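Local coordinates for peroxisomal fatty acid beta-oxidation multifunctional protein MFP2 (Arabidopsis thaliana, PDB 2WTB), which catalyses enoyl-CoA hydration and 3-hydroxyacyl-CoA dehydrogenation in peroxisomal fatty acid beta-oxidation during seed germination, at residues 108-113 with 128-133; 117-122 with 135-140; 156-161 with 181-186. One frame throughout, in Å; residues are numbered along the deposited sequence.

Contact 1 of 3, residues 108-113 with 128-133; sequences AIDGLA and ISAPAA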
loop_
_atom_site.group_PDB
_atom_site.type_symbol
_atom_site.label_atom_id
_atom_site.label_comp_id
_atom_site.label_asym_id
_atom_site.label_seq_id
_atom_site.Cartn_x
_atom_site.Cartn_y
_atom_site.Cartn_z
ATOM N N ALA A 108 -13.984 -22.121 15.998
ATOM C CA ALA A 108 -12.949 -21.853 16.988
ATOM C C ALA A 108 -11.867 -20.996 16.349
ATOM O O ALA A 108 -11.038 -21.492 15.588
ATOM C CB ALA A 108 -12.366 -23.153 17.510
ATOM N N ILE A 109 -11.884 -19.704 16.658
ATOM C CA ILE A 109 -11.014 -18.749 15.983
ATOM C C ILE A 109 -9.761 -18.381 16.775
ATOM O O ILE A 109 -9.828 -18.029 17.953
ATOM C CB ILE A 109 -11.770 -17.453 15.621
ATOM C CG1 ILE A 109 -12.929 -17.758 14.669
ATOM C CG2 ILE A 109 -10.819 -16.438 15.001
ATOM C CD1 ILE A 109 -13.792 -16.551 14.348
ATOM N N ASP A 110 -8.620 -18.461 16.101
ATOM C CA ASP A 110 -7.353 -18.009 16.651
ATOM C C ASP A 110 -6.629 -17.194 15.586
ATOM O O ASP A 110 -6.838 -17.401 14.391
ATOM C CB ASP A 110 -6.499 -19.209 17.061
ATOM C CG ASP A 110 -5.307 -18.818 17.911
ATOM O OD1 ASP A 110 -5.212 -17.638 18.311
ATOM O OD2 ASP A 110 -4.464 -19.697 18.186
ATOM N N GLY A 111 -5.786 -16.264 16.019
ATOM C CA GLY A 111 -4.968 -15.497 15.098
ATOM C C GLY A 111 -5.761 -14.529 14.244
ATOM O O GLY A 111 -5.801 -13.332 14.530
ATOM N N LEU A 112 -6.385 -15.043 13.189
ATOM C CA LEU A 112 -7.177 -14.205 12.296
ATOM C C LEU A 112 -8.370 -14.923 11.672
ATOM O O LEU A 112 -8.427 -16.154 11.624
ATOM C CB LEU A 112 -6.302 -13.597 11.192
ATOM C CG LEU A 112 -5.379 -14.499 10.362
ATOM C CD1 LEU A 112 -6.118 -15.677 9.755
ATOM C CD2 LEU A 112 -4.698 -13.691 9.275
ATOM N N ALA A 113 -9.317 -14.121 11.195
ATOM C CA ALA A 113 -10.452 -14.593 10.423
ATOM C C ALA A 113 -10.832 -13.457 9.489
ATOM O O ALA A 113 -11.632 -12.592 9.845
ATOM C CB ALA A 113 -11.613 -14.946 11.337
ATOM N N ILE A 128 -16.219 -18.804 18.971
ATOM C CA ILE A 128 -15.249 -18.681 20.049
ATOM C C ILE A 128 -13.944 -18.156 19.470
ATOM O O ILE A 128 -13.502 -18.614 18.418
ATOM C CB ILE A 128 -14.985 -20.033 20.733
ATOM C CG1 ILE A 128 -16.307 -20.717 21.082
ATOM C CG2 ILE A 128 -14.128 -19.840 21.973
ATOM C CD1 ILE A 128 -17.278 -19.815 21.809
ATOM N N SER A 129 -13.328 -17.195 20.151
ATOM C CA SER A 129 -12.120 -16.568 19.626
ATOM C C SER A 129 -11.055 -16.338 20.693
ATOM O O SER A 129 -11.363 -16.177 21.875
ATOM C CB SER A 129 -12.463 -15.243 18.942
ATOM O OG SER A 129 -11.329 -14.691 18.296
ATOM N N ALA A 130 -9.800 -16.325 20.257
ATOM C CA ALA A 130 -8.679 -16.015 21.131
ATOM C C ALA A 130 -8.536 -14.502 21.245
ATOM O O ALA A 130 -8.902 -13.773 20.324
ATOM C CB ALA A 130 -7.402 -16.636 20.591
ATOM N N PRO A 131 -7.994 -14.030 22.375
ATOM C CA PRO A 131 -7.930 -12.617 22.767
ATOM C C PRO A 131 -7.772 -11.598 21.633
ATOM O O PRO A 131 -8.730 -10.884 21.341
ATOM C CB PRO A 131 -6.727 -12.586 23.705
ATOM C CG PRO A 131 -6.807 -13.909 24.399
ATOM C CD PRO A 131 -7.371 -14.896 23.393
ATOM N N ALA A 132 -6.603 -11.518 21.012
ATOM C CA ALA A 132 -6.350 -10.428 20.068
ATOM C C ALA A 132 -6.513 -10.805 18.596
ATOM O O ALA A 132 -5.870 -10.214 17.729
ATOM C CB ALA A 132 -4.969 -9.832 20.310
ATOM N N ALA A 133 -7.376 -11.777 18.311
ATOM C CA ALA A 133 -7.591 -12.213 16.934
ATOM C C ALA A 133 -8.191 -11.093 16.082
ATOM O O ALA A 133 -8.902 -10.228 16.592
ATOM C CB ALA A 133 -8.476 -13.445 16.900
#
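Ile-109 and Ser-129 form the last bridge between parallel strands 105-109 and 126-129, neighbours in the main sheet of the crotonase-like domain. The backbone of Ile-109 is held at both ends: its N meets Ile-128 O at 2.6 Å in a nearly straight bond (N-H...O angle 171°), while its O accepts from Ala-130 N at 2.9 Å. Ser-129 CA lies 3.2 Å from the same Ile-109 O, adding a CA-H...O contact. On the side-chain face of this pair, Ile-109 CG2 stands anti to the backbone N and touches Ser-129 OG at 3.8 Å. The branched isoleucine suits the extended, buried strand, and the small serine leaves room beside it. Ser-129 OG reaches on to Ala-130 O, which also accepts from Ala-133 N; the two donors come from opposite faces of the carbonyl plane, and the second closes a type I turn from Ala-130 to Ala-133. Past the strand ends, Asp-110 has CG anti to its N (chi1 -168°), which brings OD1 within 3.3 Å of Ala-130 CB and lets it take a weak bond from Gly-111 N. Gly-111 has positive phi (69°), easily adopted without a side chain, and its O receives a CA-H...O contact from Ala-133 CA at 3.2 Å. The methyl of Ala-133 rests over this bend and also faces Ile-109 CG2. Between the paired strands the chain runs through strand 112-114 and helix 116-123, so strand 105-109, strand 112-114 and the helix make a beta-beta-alpha unit, the repeat of the crotonase fold.

Contact 2 of 3, residues 117-122 with 135-140; sequences GLELAM and LGLPEL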
loop_
_atom_site.group_PDB
_atom_site.type_symbol
_atom_site.label_atom_id
_atom_site.label_comp_id
_atom_site.label_asym_id
_atom_site.label_seq_id
_atom_site.Cartn_x
_atom_site.Cartn_y
_atom_site.Cartn_z
ATOM N N GLY A 117 -12.594 -16.265 5.355
ATOM C CA GLY A 117 -12.364 -16.856 6.659
ATOM C C GLY A 117 -13.367 -16.372 7.689
ATOM O O GLY A 117 -13.876 -17.156 8.491
ATOM N N LEU A 118 -13.651 -15.074 7.668
ATOM C CA LEU A 118 -14.628 -14.496 8.582
ATOM C C LEU A 118 -16.034 -14.910 8.175
ATOM O O LEU A 118 -16.900 -15.138 9.021
ATOM C CB LEU A 118 -14.519 -12.972 8.595
ATOM C CG LEU A 118 -15.504 -12.241 9.513
ATOM C CD1 LEU A 118 -15.343 -12.698 10.954
ATOM C CD2 LEU A 118 -15.334 -10.730 9.404
ATOM N N GLU A 119 -16.254 -15.005 6.869
ATOM C CA GLU A 119 -17.558 -15.373 6.340
ATOM C C GLU A 119 -17.930 -16.794 6.753
ATOM O O GLU A 119 -19.035 -17.040 7.232
ATOM C CB GLU A 119 -17.585 -15.217 4.818
ATOM C CG GLU A 119 -17.491 -13.771 4.348
ATOM C CD GLU A 119 -17.518 -13.636 2.837
ATOM O OE1 GLU A 119 -16.622 -14.194 2.171
ATOM O OE2 GLU A 119 -18.433 -12.963 2.312
ATOM N N LEU A 120 -17.000 -17.726 6.570
ATOM C CA LEU A 120 -17.213 -19.112 6.973
ATOM C C LEU A 120 -17.575 -19.206 8.455
ATOM O O LEU A 120 -18.432 -20.000 8.853
ATOM C CB LEU A 120 -15.965 -19.948 6.681
ATOM C CG LEU A 120 -15.990 -21.413 7.121
ATOM C CD1 LEU A 120 -17.202 -22.139 6.547
ATOM C CD2 LEU A 120 -14.701 -22.103 6.708
ATOM N N ALA A 121 -16.918 -18.387 9.271
ATOM C CA ALA A 121 -17.179 -18.371 10.705
ATOM C C ALA A 121 -18.570 -17.801 11.022
ATOM O O ALA A 121 -19.264 -18.296 11.910
ATOM C CB ALA A 121 -16.080 -17.598 11.445
ATOM N N MET A 122 -18.974 -16.767 10.288
ATOM C CA MET A 122 -20.304 -16.180 10.467
ATOM C C MET A 122 -21.406 -17.167 10.089
ATOM O O MET A 122 -22.531 -17.068 10.577
ATOM C CB MET A 122 -20.448 -14.896 9.651
ATOM C CG MET A 122 -19.739 -13.692 10.245
ATOM S SD MET A 122 -19.677 -12.304 9.095
ATOM C CE MET A 122 -18.757 -11.112 10.058
ATOM N N LEU A 135 -10.607 -9.800 12.943
ATOM C CA LEU A 135 -11.809 -10.173 12.216
ATOM C C LEU A 135 -12.214 -9.022 11.311
ATOM O O LEU A 135 -12.340 -7.888 11.767
ATOM C CB LEU A 135 -12.935 -10.467 13.202
ATOM C CG LEU A 135 -12.506 -11.146 14.504
ATOM C CD1 LEU A 135 -13.573 -10.993 15.577
ATOM C CD2 LEU A 135 -12.166 -12.615 14.270
ATOM N N GLY A 136 -12.412 -9.308 10.030
ATOM C CA GLY A 136 -12.789 -8.269 9.091
ATOM C C GLY A 136 -13.015 -8.748 7.672
ATOM O O GLY A 136 -12.816 -9.923 7.355
ATOM N N LEU A 137 -13.439 -7.823 6.816
ATOM C CA LEU A 137 -13.659 -8.109 5.405
ATOM C C LEU A 137 -12.892 -7.108 4.548
ATOM O O LEU A 137 -13.412 -6.048 4.208
ATOM C CB LEU A 137 -15.153 -8.068 5.076
ATOM C CG LEU A 137 -16.025 -9.148 5.721
ATOM C CD1 LEU A 137 -17.497 -8.898 5.424
ATOM C CD2 LEU A 137 -15.608 -10.532 5.246
ATOM N N PRO A 138 -11.642 -7.449 4.202
ATOM C CA PRO A 138 -10.709 -6.588 3.463
ATOM C C PRO A 138 -10.942 -6.597 1.952
ATOM O O PRO A 138 -10.271 -5.856 1.235
ATOM C CB PRO A 138 -9.338 -7.215 3.767
ATOM C CG PRO A 138 -9.591 -8.295 4.802
ATOM C CD PRO A 138 -11.007 -8.709 4.611
ATOM N N GLU A 139 -11.878 -7.420 1.485
ATOM C CA GLU A 139 -12.111 -7.606 0.052
ATOM C C GLU A 139 -12.074 -6.320 -0.775
ATOM O O GLU A 139 -11.499 -6.292 -1.863
ATOM C CB GLU A 139 -13.434 -8.338 -0.194
ATOM C CG GLU A 139 -13.360 -9.850 -0.036
ATOM C CD GLU A 139 -13.617 -10.309 1.386
ATOM O OE1 GLU A 139 -13.553 -9.469 2.309
ATOM O OE2 GLU A 139 -13.886 -11.513 1.580
ATOM N N LEU A 140 -12.688 -5.259 -0.264
ATOM C CA LEU A 140 -12.803 -4.021 -1.032
ATOM C C LEU A 140 -11.459 -3.408 -1.425
ATOM O O LEU A 140 -11.369 -2.692 -2.422
ATOM C CB LEU A 140 -13.667 -2.990 -0.299
ATOM C CG LEU A 140 -15.152 -2.978 -0.664
ATOM C CD1 LEU A 140 -15.831 -4.278 -0.257
ATOM C CD2 LEU A 140 -15.845 -1.787 -0.026
HETATM O O HOH W 1 -15.044 -13.694 -0.372
#
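Leu-118 of helix 116-123 sets its two methyls against the side chains of Leu-135 and Leu-137 and the backbone of Gly-136 between them. Its CG is anti to the backbone N (chi1 180°), which extends the branch off the helix, so that its two methyls meet successive residues of the 135-137 segment. CD1 takes Leu-135 CB at 4.0 Å, the two side chains crossing at about a right angle. CD2 lies 3.3 Å from Gly-136 N and is close to Gly-136 O as well; both atoms turn to one side because this glycine is almost fully extended. The same CD2 meets Leu-137 CG at 4.1 Å. Shortening Leu-118 to an alanine removes both methyls, which would probably open a gap over the Gly-136 peptide and leave Leu-137 freer to turn behind Glu-119.

Leu-137 is the apolar support for that acid: its CD2 touches Glu-119 CG at 3.9 Å, again crosswise. Glu-119 runs extended beyond CG, whereas Glu-139 bends at chi2 (88°) to bring its carboxylate round to face it. Glu-119 OE1 and Glu-139 OE2 are 3.9 Å apart, with carboxylate planes turned 67° from each other. One water donates to both, at 3.0 Å to Glu-119 OE1 and 3.1 Å to Glu-139 OE2, while the backbone N atoms of Phe-148 and Gly-150 bind Glu-119 OE2 and fix the group's rotation. The two are the predicted nucleophile and proton acceptor, and a water between paired glutamates is consistent with the hydratase site of the family.

Leu-137 also touches Leu-154 of helix 150-158 and Ile-167 of helix 160-169, while Leu-135 packs on Ile-109 of strand 105-109, which in turn touches Ala-121 of helix 116-123.

Contact 3 of 3, residues 156-161 with 181-186; sequences RLVGLT and LGLIDA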
loop_
_atom_site.group_PDB
_atom_site.type_symbol
_atom_site.label_atom_id
_atom_site.label_comp_id
_atom_site.label_asym_id
_atom_site.label_seq_id
_atom_site.Cartn_x
_atom_site.Cartn_y
_atom_site.Cartn_z
ATOM N N ARG A 156 -26.106 -8.313 9.981
ATOM C CA ARG A 156 -27.041 -8.990 10.876
ATOM C C ARG A 156 -26.420 -9.370 12.225
ATOM O O ARG A 156 -27.136 -9.592 13.203
ATOM C CB ARG A 156 -27.638 -10.225 10.195
ATOM C CG ARG A 156 -28.550 -9.883 9.033
ATOM C CD ARG A 156 -29.004 -11.120 8.284
ATOM N NE ARG A 156 -29.668 -10.762 7.033
ATOM C CZ ARG A 156 -30.973 -10.550 6.916
ATOM N NH1 ARG A 156 -31.761 -10.662 7.975
ATOM N NH2 ARG A 156 -31.491 -10.226 5.740
ATOM N N LEU A 157 -25.094 -9.437 12.278
ATOM C CA LEU A 157 -24.402 -9.817 13.510
ATOM C C LEU A 157 -23.873 -8.619 14.294
ATOM O O LEU A 157 -23.850 -8.639 15.525
ATOM C CB LEU A 157 -23.261 -10.796 13.214
ATOM C CG LEU A 157 -23.677 -12.244 12.947
ATOM C CD1 LEU A 157 -22.481 -13.086 12.536
ATOM C CD2 LEU A 157 -24.358 -12.839 14.169
ATOM N N VAL A 158 -23.452 -7.576 13.585
ATOM C CA VAL A 158 -22.808 -6.440 14.236
ATOM C C VAL A 158 -23.575 -5.141 14.047
ATOM O O VAL A 158 -23.255 -4.131 14.673
ATOM C CB VAL A 158 -21.367 -6.237 13.728
ATOM C CG1 VAL A 158 -20.605 -7.552 13.757
ATOM C CG2 VAL A 158 -21.376 -5.646 12.327
ATOM N N GLY A 159 -24.586 -5.171 13.186
ATOM C CA GLY A 159 -25.353 -3.981 12.872
ATOM C C GLY A 159 -24.968 -3.427 11.513
ATOM O O GLY A 159 -23.894 -3.731 10.994
ATOM N N LEU A 160 -25.846 -2.613 10.936
ATOM C CA LEU A 160 -25.609 -2.050 9.611
ATOM C C LEU A 160 -24.527 -0.973 9.631
ATOM O O LEU A 160 -23.688 -0.908 8.734
ATOM C CB LEU A 160 -26.902 -1.474 9.033
ATOM C CG LEU A 160 -26.791 -0.975 7.591
ATOM C CD1 LEU A 160 -26.311 -2.096 6.679
ATOM C CD2 LEU A 160 -28.115 -0.401 7.102
ATOM N N THR A 161 -24.553 -0.129 10.658
ATOM C CA THR A 161 -23.605 0.976 10.766
ATOM C C THR A 161 -22.164 0.483 10.868
ATOM O O THR A 161 -21.269 1.001 10.195
ATOM C CB THR A 161 -23.926 1.873 11.977
ATOM O OG1 THR A 161 -25.264 2.375 11.859
ATOM C CG2 THR A 161 -22.956 3.039 12.048
ATOM N N LEU A 181 -19.696 -6.527 20.081
ATOM C CA LEU A 181 -20.540 -6.198 18.937
ATOM C C LEU A 181 -21.535 -7.307 18.608
ATOM O O LEU A 181 -22.528 -7.076 17.919
ATOM C CB LEU A 181 -19.683 -5.909 17.702
ATOM C CG LEU A 181 -18.778 -4.680 17.725
ATOM C CD1 LEU A 181 -17.826 -4.713 16.540
ATOM C CD2 LEU A 181 -19.606 -3.405 17.724
ATOM N N GLY A 182 -21.261 -8.514 19.092
ATOM C CA GLY A 182 -22.117 -9.651 18.808
ATOM C C GLY A 182 -21.564 -10.510 17.687
ATOM O O GLY A 182 -22.216 -11.448 17.229
ATOM N N LEU A 183 -20.355 -10.184 17.243
ATOM C CA LEU A 183 -19.683 -10.955 16.205
ATOM C C LEU A 183 -19.049 -12.208 16.800
ATOM O O LEU A 183 -19.129 -13.292 16.220
ATOM C CB LEU A 183 -18.623 -10.101 15.513
ATOM C CG LEU A 183 -17.788 -10.787 14.433
ATOM C CD1 LEU A 183 -18.683 -11.483 13.425
ATOM C CD2 LEU A 183 -16.885 -9.779 13.747
ATOM N N ILE A 184 -18.422 -12.038 17.964
ATOM C CA ILE A 184 -17.803 -13.135 18.705
ATOM C C ILE A 184 -18.593 -13.432 19.977
ATOM O O ILE A 184 -18.892 -12.528 20.756
ATOM C CB ILE A 184 -16.354 -12.794 19.105
ATOM C CG1 ILE A 184 -15.492 -12.570 17.863
ATOM C CG2 ILE A 184 -15.767 -13.900 19.963
ATOM C CD1 ILE A 184 -15.339 -13.804 16.999
ATOM N N ASP A 185 -18.918 -14.703 20.188
ATOM C CA ASP A 185 -19.757 -15.108 21.314
ATOM C C ASP A 185 -18.991 -15.240 22.628
ATOM O O ASP A 185 -19.568 -15.093 23.703
ATOM C CB ASP A 185 -20.469 -16.423 20.998
ATOM C CG ASP A 185 -21.542 -16.263 19.941
ATOM O OD1 ASP A 185 -22.387 -15.356 20.084
ATOM O OD2 ASP A 185 -21.540 -17.048 18.971
ATOM N N ALA A 186 -17.696 -15.528 22.542
ATOM C CA ALA A 186 -16.881 -15.708 23.740
ATOM C C ALA A 186 -15.391 -15.575 23.443
ATOM O O ALA A 186 -14.917 -16.007 22.392
ATOM C CB ALA A 186 -17.175 -17.057 24.386
#
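Leu-157 O, in the last turn of helix 150-158, faces the backbone of Leu-181 and Gly-182 and takes a weak hydrogen bond from Lys-220 NZ. Leu-181 O lies 3.1 Å from Leu-157 O, but both are acceptors, so no bond joins them; the ammonium of Lys-220 probably eases the repulsion between the two oxygens. Gly-182 ends helix 175-181 with a Schellman motif, its positive phi (99°) turning the chain away from the helix. Only glycine fits well, for two reasons: a CB would be jammed against the carbonyl before it, and it would also run into Leu-157 O.

With the backbones this close and no hydrogen bond between them, the adhesion falls to aliphatic groups. Val-158 carries CG1 anti to its carbonyl carbon (chi1 -49°), which places that methyl 3.7 Å from Leu-183 CB. The two side chains lie alongside each other and point the same way. Val-158 CB also meets Leu-181 CB at 4.3 Å. A compact, branched valine can thus serve both leucines without holding the backbones apart. Leu-183 has CG anti to its own N (chi1 178°), and its CD1 meets Leu-157 CD1 at 4.2 Å. Leu-157 uses its second methyl differently, CD2 resting 4.0 Å from Gly-182 O.

Just beyond, Gly-159, with positive phi, ends helix 150-158 and serves as N-cap of helix 160-169. Leu-157 and Leu-183 both touch Met-122 of helix 116-123, and Asp-185 bonds back to the N of Arg-127 as the loop leads into strand 186-187, beside strand 126-129.

In the fold
The three contacts share one apolar interior in the hydratase/isomerase region, their centres about 12 Å (1 and 2), 13 Å (2 and 3) and 15 Å (1 and 3) apart. Contact 1 packs against the helix of contact 2 where Ile-109 CD1 meets Ala-121 CB at 3.8 Å. Contact 2 joins contact 3 through Met-122 CE, 3.4 Å from Leu-183 CD1. Contacts 1 and 3 meet along the sheet, Ser-129 N probably bonding to Ala-186 O at 3.0 Å. The predicted catalytic glutamates belong to contact 2; the side chains of Ile-109 and Leu-157 lie about 10 and 9 Å from that of Glu-119.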